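Local structure of dihydrodipicolinate synthase (Bacillus clausii KSM-K16, 3E96) at residues S16-R24 with W32-D40. The protein probably acts as a 4-hydroxy-tetrahydrodipicolinate synthase, a lyase of the DapA family thought to work through a Schiff base with pyruvate. Numbering follows the deposited sequence.
Sequences SGIPITPFR and WHHYKETVD
Tyr35 lays one ring edge along the loop 19-22. Tyr35 CD1 lies 3.8 Å from Pro22 CD. Ile20 O sits in the ring plane, 3.4 Å from Tyr35 CE1. That carbonyl oxygen is buried, and no hydrogen-bond partner is modelled for it. Farther along the ring, Pro19 CG approaches Tyr35 OH at 3.7 Å. CG of Tyr35 is anti to the backbone N (chi1 -174°), which swings the ring beside the loop. Val39 CG2, from the next helical turn, sits over one ring face near its rim, and Tyr35 OH is hydrogen-bonded to Thr74. Cut back to an alanine, this position would probably open a gap beside Pro19 and Pro22 and leave Thr74 without its phenol partner.

Pro22 fits against the first turns of helix 32-43. Pro22 CB meets His34 CB at 3.5 Å, near the imidazole edge. Pro22 CG rests 3.7 Å from Tyr35 N. The His34 imidazole itself leads away from the loop. One turn on, Thr38 and Ile20 cross at about a right angle, with Thr38 CG2 4.0 Å from Ile20 CG1. Chi1 of Thr38 (-59°) turns this methyl anti to the backbone N. No direct hydrogen bond joins the segments. At the outer end, one water accepts from both Arg24 NH2 and Trp32 N.

The contact belongs to the first beta-alpha-beta unit of the TIM barrel. After strand 15-17 the chain passes along the side of helix 32-43 as a loop, turns back into that helix, and goes on to strand 49-50. Ile20 lies close to Thr56, the predicted pyruvate-binding residue, and also touches helix 262-270. Helix 64-78 packs against Trp32, Tyr35 and Val39, while Pro19 and Val39 reach Ile50 of strand 49-50.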
ATOM      1  N   SER B  16      18.557  -5.504 -12.816  1.00 13.95           N
ATOM      2  CA  SER B  16      18.253  -5.916 -11.451  1.00 14.53           C
ATOM      3  C   SER B  16      17.101  -6.900 -11.595  1.00 14.97           C
ATOM      4  O   SER B  16      15.969  -6.499 -11.877  1.00 14.38           O
ATOM      5  CB  SER B  16      17.814  -4.726 -10.591  1.00 17.47           C
ATOM      6  OG  SER B  16      18.929  -3.956 -10.178  1.00 19.95           O
ATOM      7  N   GLY B  17      17.401  -8.188 -11.438  1.00 14.97           N
ATOM      8  CA  GLY B  17      16.373  -9.207 -11.562  1.00 14.71           C
ATOM      9  C   GLY B  17      15.558  -9.320 -10.290  1.00 15.32           C
ATOM     10  O   GLY B  17      16.122  -9.410  -9.197  1.00 13.54           O
ATOM     11  N   ILE B  18      14.233  -9.310 -10.429  1.00 13.03           N
ATOM     12  CA  ILE B  18      13.343  -9.406  -9.275  1.00 12.81           C
ATOM     13  C   ILE B  18      12.717 -10.788  -9.330  1.00 12.53           C
ATOM     14  O   ILE B  18      11.846 -11.049 -10.157  1.00 12.33           O
ATOM     15  CB  ILE B  18      12.205  -8.363  -9.331  1.00 14.12           C
ATOM     16  CG1 ILE B  18      12.726  -7.026  -9.875  1.00 16.65           C
ATOM     17  CG2 ILE B  18      11.607  -8.188  -7.937  1.00 14.58           C
ATOM     18  CD1 ILE B  18      13.863  -6.423  -9.090  1.00 17.85           C
ATOM     19  N   PRO B  19      13.132 -11.682  -8.428  1.00 12.21           N
ATOM     20  CA  PRO B  19      12.608 -13.047  -8.402  1.00 11.44           C
ATOM     21  C   PRO B  19      11.208 -13.177  -7.841  1.00 12.19           C
ATOM     22  O   PRO B  19      10.802 -12.412  -6.967  1.00 12.51           O
ATOM     23  CB  PRO B  19      13.619 -13.775  -7.528  1.00 12.03           C
ATOM     24  CG  PRO B  19      13.902 -12.729  -6.467  1.00 11.41           C
ATOM     25  CD  PRO B  19      14.033 -11.442  -7.283  1.00 11.53           C
ATOM     26  N   ILE B  20      10.469 -14.150  -8.359  1.00 11.25           N
ATOM     27  CA  ILE B  20       9.138 -14.423  -7.847  1.00 11.37           C
ATOM     28  C   ILE B  20       9.357 -15.231  -6.571  1.00 12.92           C
ATOM     29  O   ILE B  20      10.457 -15.740  -6.330  1.00 13.50           O
ATOM     30  CB  ILE B  20       8.327 -15.333  -8.791  1.00 12.78           C
ATOM     31  CG1 ILE B  20       9.129 -16.613  -9.070  1.00 13.31           C
ATOM     32  CG2 ILE B  20       7.984 -14.602 -10.064  1.00 11.94           C
ATOM     33  CD1 ILE B  20       8.282 -17.801  -9.512  1.00 16.38           C
ATOM     34  N   THR B  21       8.315 -15.334  -5.754  1.00 12.48           N
ATOM     35  CA  THR B  21       8.365 -16.162  -4.557  1.00 12.18           C
ATOM     36  C   THR B  21       7.358 -17.266  -4.877  1.00 13.43           C
ATOM     37  O   THR B  21       6.145 -17.044  -4.854  1.00 10.97           O
ATOM     38  CB  THR B  21       7.897 -15.422  -3.288  1.00 13.51           C
ATOM     39  OG1 THR B  21       8.728 -14.276  -3.061  1.00 11.37           O
ATOM     40  CG2 THR B  21       7.991 -16.353  -2.075  1.00 12.35           C
ATOM     41  N   PRO B  22       7.851 -18.470  -5.215  1.00 14.13           N
ATOM     42  CA  PRO B  22       6.953 -19.583  -5.540  1.00 14.79           C
ATOM     43  C   PRO B  22       6.060 -19.949  -4.359  1.00 14.67           C
ATOM     44  O   PRO B  22       6.556 -20.169  -3.257  1.00 14.88           O
ATOM     45  CB  PRO B  22       7.918 -20.723  -5.888  1.00 14.12           C
ATOM     46  CG  PRO B  22       9.153 -20.001  -6.357  1.00 15.39           C
ATOM     47  CD  PRO B  22       9.259 -18.866  -5.373  1.00 14.55           C
ATOM     48  N   PHE B  23       4.749 -20.003  -4.586  1.00 15.01           N
ATOM     49  CA  PHE B  23       3.812 -20.369  -3.526  1.00 15.74           C
ATOM     50  C   PHE B  23       3.066 -21.628  -3.951  1.00 15.98           C
ATOM     51  O   PHE B  23       2.654 -21.748  -5.106  1.00 15.28           O
ATOM     52  CB  PHE B  23       2.782 -19.262  -3.275  1.00 14.66           C
ATOM     53  CG  PHE B  23       3.365 -17.969  -2.786  1.00 12.96           C
ATOM     54  CD1 PHE B  23       4.158 -17.931  -1.645  1.00 14.10           C
ATOM     55  CD2 PHE B  23       3.075 -16.773  -3.444  1.00 13.85           C
ATOM     56  CE1 PHE B  23       4.653 -16.718  -1.161  1.00 13.79           C
ATOM     57  CE2 PHE B  23       3.563 -15.558  -2.971  1.00 14.24           C
ATOM     58  CZ  PHE B  23       4.354 -15.528  -1.827  1.00 14.89           C
ATOM     59  N   ARG B  24       2.882 -22.555  -3.016  1.00 17.86           N
ATOM     60  CA  ARG B  24       2.173 -23.797  -3.313  1.00 19.27           C
ATOM     61  C   ARG B  24       0.682 -23.563  -3.496  1.00 19.65           C
ATOM     62  O   ARG B  24       0.066 -22.811  -2.744  1.00 18.60           O
ATOM     63  CB  ARG B  24       2.382 -24.814  -2.191  1.00 18.90           C
ATOM     64  CG  ARG B  24       3.824 -25.236  -2.008  1.00 19.12           C
ATOM     65  CD  ARG B  24       3.920 -26.471  -1.129  1.00 21.30           C
ATOM     66  NE  ARG B  24       5.280 -27.002  -1.095  1.00 21.16           N
ATOM     67  CZ  ARG B  24       6.269 -26.489  -0.370  1.00 22.21           C
ATOM     68  NH1 ARG B  24       6.056 -25.424   0.394  1.00 20.98           N
ATOM     69  NH2 ARG B  24       7.473 -27.040  -0.414  1.00 22.71           N
ATOM     70  N   TRP B  32      10.664 -23.336  -1.159  1.00 16.42           N
ATOM     71  CA  TRP B  32      12.037 -22.875  -1.261  1.00 18.18           C
ATOM     72  C   TRP B  32      12.850 -23.616  -2.313  1.00 19.44           C
ATOM     73  O   TRP B  32      13.832 -23.082  -2.826  1.00 19.54           O
ATOM     74  CB  TRP B  32      12.715 -22.963   0.105  1.00 16.86           C
ATOM     75  CG  TRP B  32      12.105 -22.038   1.117  1.00 16.94           C
ATOM     76  CD1 TRP B  32      11.485 -22.391   2.281  1.00 17.74           C
ATOM     77  CD2 TRP B  32      12.062 -20.604   1.057  1.00 16.23           C
ATOM     78  NE1 TRP B  32      11.061 -21.266   2.954  1.00 17.77           N
ATOM     79  CE2 TRP B  32      11.401 -20.157   2.224  1.00 17.73           C
ATOM     80  CE3 TRP B  32      12.516 -19.655   0.129  1.00 15.59           C
ATOM     81  CZ2 TRP B  32      11.185 -18.798   2.492  1.00 18.04           C
ATOM     82  CZ3 TRP B  32      12.301 -18.301   0.397  1.00 15.31           C
ATOM     83  CH2 TRP B  32      11.641 -17.890   1.569  1.00 16.83           C
ATOM     84  N   HIS B  33      12.456 -24.846  -2.629  1.00 21.20           N
ATOM     85  CA  HIS B  33      13.167 -25.596  -3.652  1.00 22.15           C
ATOM     86  C   HIS B  33      12.926 -24.875  -4.973  1.00 21.15           C
ATOM     87  O   HIS B  33      13.849 -24.667  -5.765  1.00 20.47           O
ATOM     88  CB  HIS B  33      12.646 -27.033  -3.744  1.00 26.78           C
ATOM     89  CG  HIS B  33      13.332 -27.853  -4.791  1.00 33.04           C
ATOM     90  ND1 HIS B  33      14.692 -28.082  -4.783  1.00 35.92           N
ATOM     91  CD2 HIS B  33      12.851 -28.490  -5.885  1.00 35.03           C
ATOM     92  CE1 HIS B  33      15.019 -28.823  -5.827  1.00 36.39           C
ATOM     93  NE2 HIS B  33      13.920 -29.084  -6.513  1.00 36.61           N
ATOM     94  N   HIS B  34      11.676 -24.489  -5.207  1.00 17.56           N
ATOM     95  CA  HIS B  34      11.340 -23.778  -6.433  1.00 18.13           C
ATOM     96  C   HIS B  34      12.012 -22.409  -6.430  1.00 16.96           C
ATOM     97  O   HIS B  34      12.411 -21.904  -7.478  1.00 16.68           O
ATOM     98  CB  HIS B  34       9.822 -23.633  -6.565  1.00 18.62           C
ATOM     99  CG  HIS B  34       9.120 -24.925  -6.850  1.00 18.19           C
ATOM    100  ND1 HIS B  34       7.748 -25.024  -6.939  1.00 21.07           N
ATOM    101  CD2 HIS B  34       9.604 -26.167  -7.093  1.00 18.72           C
ATOM    102  CE1 HIS B  34       7.416 -26.271  -7.228  1.00 20.32           C
ATOM    103  NE2 HIS B  34       8.523 -26.985  -7.327  1.00 20.00           N
ATOM    104  N   TYR B  35      12.145 -21.812  -5.250  1.00 16.50           N
ATOM    105  CA  TYR B  35      12.790 -20.506  -5.152  1.00 17.02           C
ATOM    106  C   TYR B  35      14.250 -20.636  -5.579  1.00 17.14           C
ATOM    107  O   TYR B  35      14.770 -19.802  -6.320  1.00 15.63           O
ATOM    108  CB  TYR B  35      12.719 -19.965  -3.720  1.00 16.29           C
ATOM    109  CG  TYR B  35      13.238 -18.548  -3.605  1.00 15.60           C
ATOM    110  CD1 TYR B  35      12.591 -17.494  -4.259  1.00 15.83           C
ATOM    111  CD2 TYR B  35      14.395 -18.263  -2.882  1.00 16.38           C
ATOM    112  CE1 TYR B  35      13.087 -16.194  -4.199  1.00 15.27           C
ATOM    113  CE2 TYR B  35      14.905 -16.965  -2.815  1.00 15.40           C
ATOM    114  CZ  TYR B  35      14.245 -15.936  -3.479  1.00 17.35           C
ATOM    115  OH  TYR B  35      14.751 -14.659  -3.437  1.00 15.09           O
ATOM    116  N   LYS B  36      14.911 -21.691  -5.112  1.00 17.42           N
ATOM    117  CA  LYS B  36      16.308 -21.918  -5.468  1.00 18.01           C
ATOM    118  C   LYS B  36      16.447 -22.055  -6.980  1.00 16.81           C
ATOM    119  O   LYS B  36      17.394 -21.536  -7.574  1.00 17.25           O
ATOM    120  CB  LYS B  36      16.836 -23.180  -4.777  1.00 18.44           C
ATOM    121  CG  LYS B  36      18.230 -23.594  -5.223  1.00 21.49           C
ATOM    122  CD  LYS B  36      18.746 -24.759  -4.383  1.00 25.74           C
ATOM    123  CE  LYS B  36      19.760 -25.591  -5.156  1.00 28.57           C
ATOM    124  NZ  LYS B  36      20.887 -24.779  -5.674  1.00 30.86           N
ATOM    125  N   GLU B  37      15.506 -22.762  -7.596  1.00 17.00           N
ATOM    126  CA  GLU B  37      15.517 -22.955  -9.044  1.00 18.83           C
ATOM    127  C   GLU B  37      15.409 -21.615  -9.762  1.00 18.63           C
ATOM    128  O   GLU B  37      16.041 -21.398 -10.797  1.00 18.42           O
ATOM    129  CB  GLU B  37      14.349 -23.843  -9.473  1.00 21.37           C
ATOM    130  CG  GLU B  37      14.532 -25.318  -9.170  1.00 27.49           C
ATOM    131  CD  GLU B  37      13.264 -26.117  -9.404  1.00 30.90           C
ATOM    132  OE1 GLU B  37      12.529 -25.801 -10.364  1.00 31.32           O
ATOM    133  OE2 GLU B  37      13.007 -27.067  -8.631  1.00 34.31           O
ATOM    134  N   THR B  38      14.593 -20.727  -9.208  1.00 17.11           N
ATOM    135  CA  THR B  38      14.384 -19.402  -9.783  1.00 17.07           C
ATOM    136  C   THR B  38      15.651 -18.566  -9.644  1.00 16.91           C
ATOM    137  O   THR B  38      16.095 -17.923 -10.597  1.00 16.08           O
ATOM    138  CB  THR B  38      13.220 -18.685  -9.077  1.00 18.33           C
ATOM    139  OG1 THR B  38      12.032 -19.475  -9.206  1.00 19.58           O
ATOM    140  CG2 THR B  38      12.980 -17.318  -9.695  1.00 18.29           C
ATOM    141  N   VAL B  39      16.230 -18.578  -8.451  1.00 16.77           N
ATOM    142  CA  VAL B  39      17.460 -17.841  -8.203  1.00 18.04           C
ATOM    143  C   VAL B  39      18.545 -18.321  -9.166  1.00 18.60           C
ATOM    144  O   VAL B  39      19.249 -17.510  -9.768  1.00 17.90           O
ATOM    145  CB  VAL B  39      17.943 -18.043  -6.754  1.00 18.57           C
ATOM    146  CG1 VAL B  39      19.352 -17.477  -6.589  1.00 19.24           C
ATOM    147  CG2 VAL B  39      16.981 -17.362  -5.790  1.00 19.80           C
ATOM    148  N   ASP B  40      18.678 -19.641  -9.309  1.00 19.41           N
ATOM    149  CA  ASP B  40      19.683 -20.203 -10.212  1.00 20.74           C
ATOM    150  C   ASP B  40      19.451 -19.776 -11.658  1.00 19.83           C
ATOM    151  O   ASP B  40      20.382 -19.360 -12.341  1.00 20.05           O
ATOM    152  CB  ASP B  40      19.700 -21.739 -10.148  1.00 22.59           C
ATOM    153  CG  ASP B  40      20.251 -22.272  -8.837  1.00 24.79           C
ATOM    154  OD1 ASP B  40      21.026 -21.551  -8.169  1.00 23.81           O
ATOM    155  OD2 ASP B  40      19.921 -23.427  -8.483  1.00 26.72           O
TER
HETATM  156  O   HOH W   1       9.911 -25.535   0.841  1.00 21.12           O